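Local coordinates for protein Pbp related beta-lactamase (Pyrococcus abyssi, PDB 2QMI) that probably hydrolyses peptides as a self-compartmentalizing serine peptidase, an octameric archaeal relative of penicillin-binding proteins and serine beta-lactamases, at residues 104-109 / 284-289; 164-169 / 232-237. All coordinates share one frame; numbering follows the deposited sequence.

Overall arrangement
Both contacts are buried in the penicillin-binding-protein-like part of the chain, on the same side of its centre, with their own centres about 13 Å apart. In sequence, 164-169 and 232-237 of interaction 2 both fall between 104-109 and 284-289 of interaction 1. Leu105 joins the two: its carbonyl O takes a probable hydrogen bond from Tyr165 OH, while its side chain packs on Leu168. Helix 61-74, at whose start a probable SxxK motif lies (Ser59 just before it, Lys62 in its first turn), is touched from both contacts, by Tyr284 and Tyr165 among others. Together they pack helices 101-105 and 162-176 with two loops around what is probably the catalytic centre.

Interaction 1 (104-109 / 284-289); sequences LLTHSS and YGYGLI
Leu105, in the last turn of helix 101-105, brings its CA within 5.3 Å of the CA of Tyr286, where the chain loops between strands 283-284 and 289-291. The helix ends in a Schellman motif, with His107 at positive phi, and this turn lets Leu105 and His107 meet different tyrosines. Leu105 reaches Tyr286 with its CD1 methyl, which sits 3.6 Å from the centroid of the Tyr286 ring and almost straight over the ring centre, a well-centred CH-pi contact. Its CB touches the same ring at Tyr286 CD1, 3.6 Å away. Thr106 comes in at the ring's edge, its CG2 lying 3.9 Å from Tyr286 CE1 and near the ring plane. The far end of the tyrosine is held by its hydroxyl, which bonds to His102 ND1.

His107 meets Tyr284 in an offset edge-to-face pair, the planes at 68°. The imidazole supplies the edge: His107 CD2 lies over one face of the phenol ring, toward its rim, 3.3 Å from Tyr284 CE2. Leu288 O stands over the centre of the opposite face, and Leu105 O lies in the ring plane at its edge, 3.4 Å from Tyr284 CE2. With CG of Tyr284 anti to its backbone N (chi1 -151°), the ring extends from the end of strand 283-284 to meet the histidine. A weak bond from His107 NE2 to Tyr284 OH, 3.3 Å long and bent to 146° at the hydrogen, adds to the ring contact.

Tyr284 OH also bonds to His302 NE2, and the Tyr284 side chain touches Lys62. His302 and Lys62 belong to a pattern resembling the SxxK-type active site of penicillin-binding proteins. The aromatic pair therefore links the end of helix 101-105 to a probable catalytic centre; the Tyr284 hydroxyl has its main polar partner in His302, and the bond from His107 NE2 is a weak supplement to the edge-to-face contact.

Interaction 2 (164-169 / 232-237); sequences GYVLLG and TADGGL
Thr232 O is gripped by two backbone donors, Gly236 N at 3.0 Å and Gly235 N at 3.3 Å, both arriving from the same face of its carbonyl plane. These bonds curl 232-237 into a tight turn that presents Ala233 and Asp234 to helix 162-176. The CB of Ala233 fits against the helix backbone, 3.6 Å from Gly169 CA; Gly169 has no side chain, and the alanine methyl packs directly on its CA.

Next along the turn, Asp234 lies beside Val166, the two side chains pointing the same way. The CG2 methyl of Val166 sits 3.7 Å from Asp234 CG, and CG of the aspartate falls between its own backbone N and carbonyl carbon (chi1 56°), which sets the carboxylate alongside that methyl. Asp234 OD2 forms a hydrogen bond with Tyr116 OH. Tyr165 uses its CB, 4.0 Å from Asp234 CB, while its ring runs on past the turn, with Ala233 O at its edge, and has the CD1 methyl of Leu168 over one face.

Helix 61-74 grips the same turn: Thr65 OG1 bonds to Ala233 O and Lys62 NZ to Asp234 O. The turn thus lies between helices 162-176 and 61-74, just ahead of strand 238-239, with helix 136-142 touching Val166 and Thr232.

Interaction 1 (104-109 / 284-289)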
loop_
_atom_site.group_PDB
_atom_site.type_symbol
_atom_site.label_atom_id
_atom_site.label_comp_id
_atom_site.label_asym_id
_atom_site.label_seq_id
_atom_site.Cartn_x
_atom_site.Cartn_y
_atom_site.Cartn_z
ATOM N N LEU A 104 -35.936 35.536 -17.182
ATOM C CA LEU A 104 -34.600 34.997 -17.438
ATOM C C LEU A 104 -33.507 35.932 -16.929
ATOM O O LEU A 104 -32.524 35.491 -16.345
ATOM C CB LEU A 104 -34.389 34.751 -18.937
ATOM C CG LEU A 104 -35.264 33.722 -19.662
ATOM C CD1 LEU A 104 -34.842 33.649 -21.130
ATOM C CD2 LEU A 104 -35.131 32.363 -19.001
ATOM N N LEU A 105 -33.680 37.226 -17.167
ATOM C CA LEU A 105 -32.707 38.224 -16.728
ATOM C C LEU A 105 -32.551 38.223 -15.210
ATOM O O LEU A 105 -31.460 38.456 -14.689
ATOM C CB LEU A 105 -33.150 39.621 -17.174
ATOM C CG LEU A 105 -33.073 39.991 -18.655
ATOM C CD1 LEU A 105 -33.856 41.281 -18.900
ATOM C CD2 LEU A 105 -31.613 40.146 -19.068
ATOM N N THR A 106 -33.652 37.960 -14.511
ATOM C CA THR A 106 -33.663 37.957 -13.056
ATOM C C THR A 106 -33.531 36.581 -12.401
ATOM O O THR A 106 -33.593 36.471 -11.176
ATOM C CB THR A 106 -34.956 38.622 -12.531
ATOM O OG1 THR A 106 -36.093 37.958 -13.092
ATOM C CG2 THR A 106 -34.998 40.091 -12.918
ATOM N N HIS A 107 -33.335 35.537 -13.203
ATOM C CA HIS A 107 -33.219 34.185 -12.669
ATOM C C HIS A 107 -34.458 33.871 -11.849
ATOM O O HIS A 107 -34.353 33.310 -10.758
ATOM C CB HIS A 107 -31.993 34.051 -11.765
ATOM C CG HIS A 107 -30.695 34.312 -12.459
ATOM N ND1 HIS A 107 -30.170 33.461 -13.405
ATOM C CD2 HIS A 107 -29.810 35.329 -12.334
ATOM C CE1 HIS A 107 -29.016 33.941 -13.833
ATOM N NE2 HIS A 107 -28.775 35.075 -13.199
ATOM N N SER A 108 -35.625 34.245 -12.368
ATOM C CA SER A 108 -36.891 33.999 -11.679
ATOM C C SER A 108 -37.882 33.134 -12.473
ATOM O O SER A 108 -39.069 33.093 -12.141
ATOM C CB SER A 108 -37.561 35.334 -11.305
ATOM O OG SER A 108 -37.995 36.052 -12.442
ATOM N N SER A 109 -37.401 32.441 -13.506
ATOM C CA SER A 109 -38.272 31.593 -14.316
ATOM C C SER A 109 -39.034 30.568 -13.473
ATOM O O SER A 109 -40.107 30.096 -13.866
ATOM C CB SER A 109 -37.466 30.859 -15.390
ATOM O OG SER A 109 -36.559 29.937 -14.819
ATOM N N TYR A 284 -31.064 41.037 -7.096
ATOM C CA TYR A 284 -30.591 40.855 -8.458
ATOM C C TYR A 284 -31.322 41.777 -9.428
ATOM O O TYR A 284 -32.545 41.916 -9.374
ATOM C CB TYR A 284 -30.787 39.394 -8.905
ATOM C CG TYR A 284 -29.767 38.922 -9.929
ATOM C CD1 TYR A 284 -28.494 38.511 -9.534
ATOM C CD2 TYR A 284 -30.067 38.911 -11.296
ATOM C CE1 TYR A 284 -27.537 38.101 -10.472
ATOM C CE2 TYR A 284 -29.118 38.505 -12.247
ATOM C CZ TYR A 284 -27.856 38.104 -11.826
ATOM O OH TYR A 284 -26.908 37.723 -12.751
ATOM N N GLY A 285 -30.547 42.414 -10.302
ATOM C CA GLY A 285 -31.098 43.292 -11.314
ATOM C C GLY A 285 -30.960 42.565 -12.640
ATOM O O GLY A 285 -31.384 41.420 -12.755
ATOM N N TYR A 286 -30.375 43.206 -13.645
ATOM C CA TYR A 286 -30.190 42.547 -14.938
ATOM C C TYR A 286 -28.716 42.170 -15.150
ATOM O O TYR A 286 -27.905 43.002 -15.568
ATOM C CB TYR A 286 -30.673 43.450 -16.079
ATOM C CG TYR A 286 -32.179 43.623 -16.150
ATOM C CD1 TYR A 286 -33.038 42.754 -15.476
ATOM C CD2 TYR A 286 -32.746 44.638 -16.919
ATOM C CE1 TYR A 286 -34.419 42.894 -15.565
ATOM C CE2 TYR A 286 -34.124 44.787 -17.018
ATOM C CZ TYR A 286 -34.957 43.915 -16.339
ATOM O OH TYR A 286 -36.332 44.062 -16.434
ATOM N N GLY A 287 -28.382 40.910 -14.861
ATOM C CA GLY A 287 -27.009 40.447 -15.014
ATOM C C GLY A 287 -26.116 41.267 -14.101
ATOM O O GLY A 287 -24.962 41.553 -14.413
ATOM N N LEU A 288 -26.669 41.648 -12.957
ATOM C CA LEU A 288 -25.950 42.477 -12.005
ATOM C C LEU A 288 -26.504 42.272 -10.602
ATOM O O LEU A 288 -27.724 42.282 -10.401
ATOM C CB LEU A 288 -26.115 43.941 -12.412
ATOM C CG LEU A 288 -24.912 44.839 -12.700
ATOM C CD1 LEU A 288 -23.826 44.103 -13.467
ATOM C CD2 LEU A 288 -25.424 46.053 -13.486
ATOM N N ILE A 289 -25.609 42.093 -9.633
ATOM C CA ILE A 289 -26.023 41.903 -8.250
ATOM C C ILE A 289 -26.132 43.278 -7.588
ATOM O O ILE A 289 -25.318 44.171 -7.847
ATOM C CB ILE A 289 -25.015 41.018 -7.492
ATOM C CG1 ILE A 289 -24.903 39.660 -8.193
ATOM C CG2 ILE A 289 -25.462 40.833 -6.046
ATOM C CD1 ILE A 289 -23.918 38.700 -7.543
#

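Interaction 2 (164-169 / 232-237)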
loop_
_atom_site.group_PDB
_atom_site.type_symbol
_atom_site.label_atom_id
_atom_site.label_comp_id
_atom_site.label_asym_id
_atom_site.label_seq_id
_atom_site.Cartn_x
_atom_site.Cartn_y
_atom_site.Cartn_z
ATOM N N GLY A 164 -30.347 30.103 -18.304
ATOM C CA GLY A 164 -31.180 31.268 -18.515
ATOM C C GLY A 164 -30.513 32.267 -19.451
ATOM O O GLY A 164 -31.173 32.836 -20.320
ATOM N N TYR A 165 -29.210 32.485 -19.291
ATOM C CA TYR A 165 -28.514 33.436 -20.157
ATOM C C TYR A 165 -28.072 32.834 -21.476
ATOM O O TYR A 165 -27.710 33.555 -22.403
ATOM C CB TYR A 165 -27.332 34.086 -19.429
ATOM C CG TYR A 165 -27.764 35.278 -18.600
ATOM C CD1 TYR A 165 -27.206 36.537 -18.804
ATOM C CD2 TYR A 165 -28.771 35.149 -17.641
ATOM C CE1 TYR A 165 -27.642 37.647 -18.072
ATOM C CE2 TYR A 165 -29.214 36.239 -16.909
ATOM C CZ TYR A 165 -28.649 37.486 -17.128
ATOM O OH TYR A 165 -29.106 38.558 -16.409
ATOM N N VAL A 166 -28.099 31.509 -21.557
ATOM C CA VAL A 166 -27.769 30.847 -22.804
ATOM C C VAL A 166 -28.957 31.152 -23.722
ATOM O O VAL A 166 -28.783 31.453 -24.907
ATOM C CB VAL A 166 -27.626 29.322 -22.615
ATOM C CG1 VAL A 166 -27.595 28.623 -23.980
ATOM C CG2 VAL A 166 -26.347 29.020 -21.835
ATOM N N LEU A 167 -30.160 31.098 -23.150
ATOM C CA LEU A 167 -31.389 31.383 -23.883
ATOM C C LEU A 167 -31.422 32.849 -24.316
ATOM O O LEU A 167 -31.831 33.161 -25.438
ATOM C CB LEU A 167 -32.608 31.052 -23.016
ATOM C CG LEU A 167 -32.808 29.551 -22.762
ATOM C CD1 LEU A 167 -33.866 29.328 -21.692
ATOM C CD2 LEU A 167 -33.200 28.870 -24.060
ATOM N N LEU A 168 -30.993 33.741 -23.423
ATOM C CA LEU A 168 -30.933 35.169 -23.723
ATOM C C LEU A 168 -29.983 35.375 -24.893
ATOM O O LEU A 168 -30.173 36.276 -25.706
ATOM C CB LEU A 168 -30.421 35.961 -22.516
ATOM C CG LEU A 168 -31.373 36.228 -21.348
ATOM C CD1 LEU A 168 -30.613 36.929 -20.219
ATOM C CD2 LEU A 168 -32.535 37.091 -21.825
ATOM N N GLY A 169 -28.953 34.540 -24.973
ATOM C CA GLY A 169 -28.004 34.644 -26.070
ATOM C C GLY A 169 -28.660 34.266 -27.392
ATOM O O GLY A 169 -28.359 34.841 -28.441
ATOM N N THR A 232 -20.762 30.798 -23.956
ATOM C CA THR A 232 -20.869 32.130 -24.562
ATOM C C THR A 232 -21.605 33.232 -23.783
ATOM O O THR A 232 -20.983 33.994 -23.046
ATOM C CB THR A 232 -21.527 32.050 -25.962
ATOM O OG1 THR A 232 -22.767 31.334 -25.868
ATOM C CG2 THR A 232 -20.613 31.351 -26.946
ATOM N N ALA A 233 -22.922 33.323 -23.974
ATOM C CA ALA A 233 -23.749 34.345 -23.331
ATOM C C ALA A 233 -23.778 34.313 -21.795
ATOM O O ALA A 233 -23.929 35.356 -21.156
ATOM C CB ALA A 233 -25.175 34.271 -23.876
ATOM N N ASP A 234 -23.635 33.128 -21.208
ATOM C CA ASP A 234 -23.652 32.985 -19.755
ATOM C C ASP A 234 -22.291 33.189 -19.085
ATOM O O ASP A 234 -22.218 33.327 -17.864
ATOM C CB ASP A 234 -24.230 31.619 -19.375
ATOM C CG ASP A 234 -23.484 30.470 -20.011
ATOM O OD1 ASP A 234 -22.900 30.659 -21.098
ATOM O OD2 ASP A 234 -23.496 29.372 -19.431
ATOM N N GLY A 235 -21.212 33.211 -19.867
ATOM C CA GLY A 235 -19.905 33.429 -19.268
ATOM C C GLY A 235 -18.680 33.005 -20.057
ATOM O O GLY A 235 -17.796 32.363 -19.499
ATOM N N GLY A 236 -18.592 33.387 -21.329
ATOM C CA GLY A 236 -17.451 32.980 -22.131
ATOM C C GLY A 236 -16.509 34.066 -22.608
ATOM O O GLY A 236 -15.632 33.822 -23.430
ATOM N N LEU A 237 -16.661 35.268 -22.081
ATOM C CA LEU A 237 -15.805 36.360 -22.507
ATOM C C LEU A 237 -14.464 36.400 -21.761
ATOM O O LEU A 237 -14.394 36.137 -20.557
ATOM C CB LEU A 237 -16.560 37.684 -22.332
ATOM C CG LEU A 237 -16.019 38.944 -23.004
ATOM C CD1 LEU A 237 -15.994 38.777 -24.526
ATOM C CD2 LEU A 237 -16.900 40.112 -22.605
#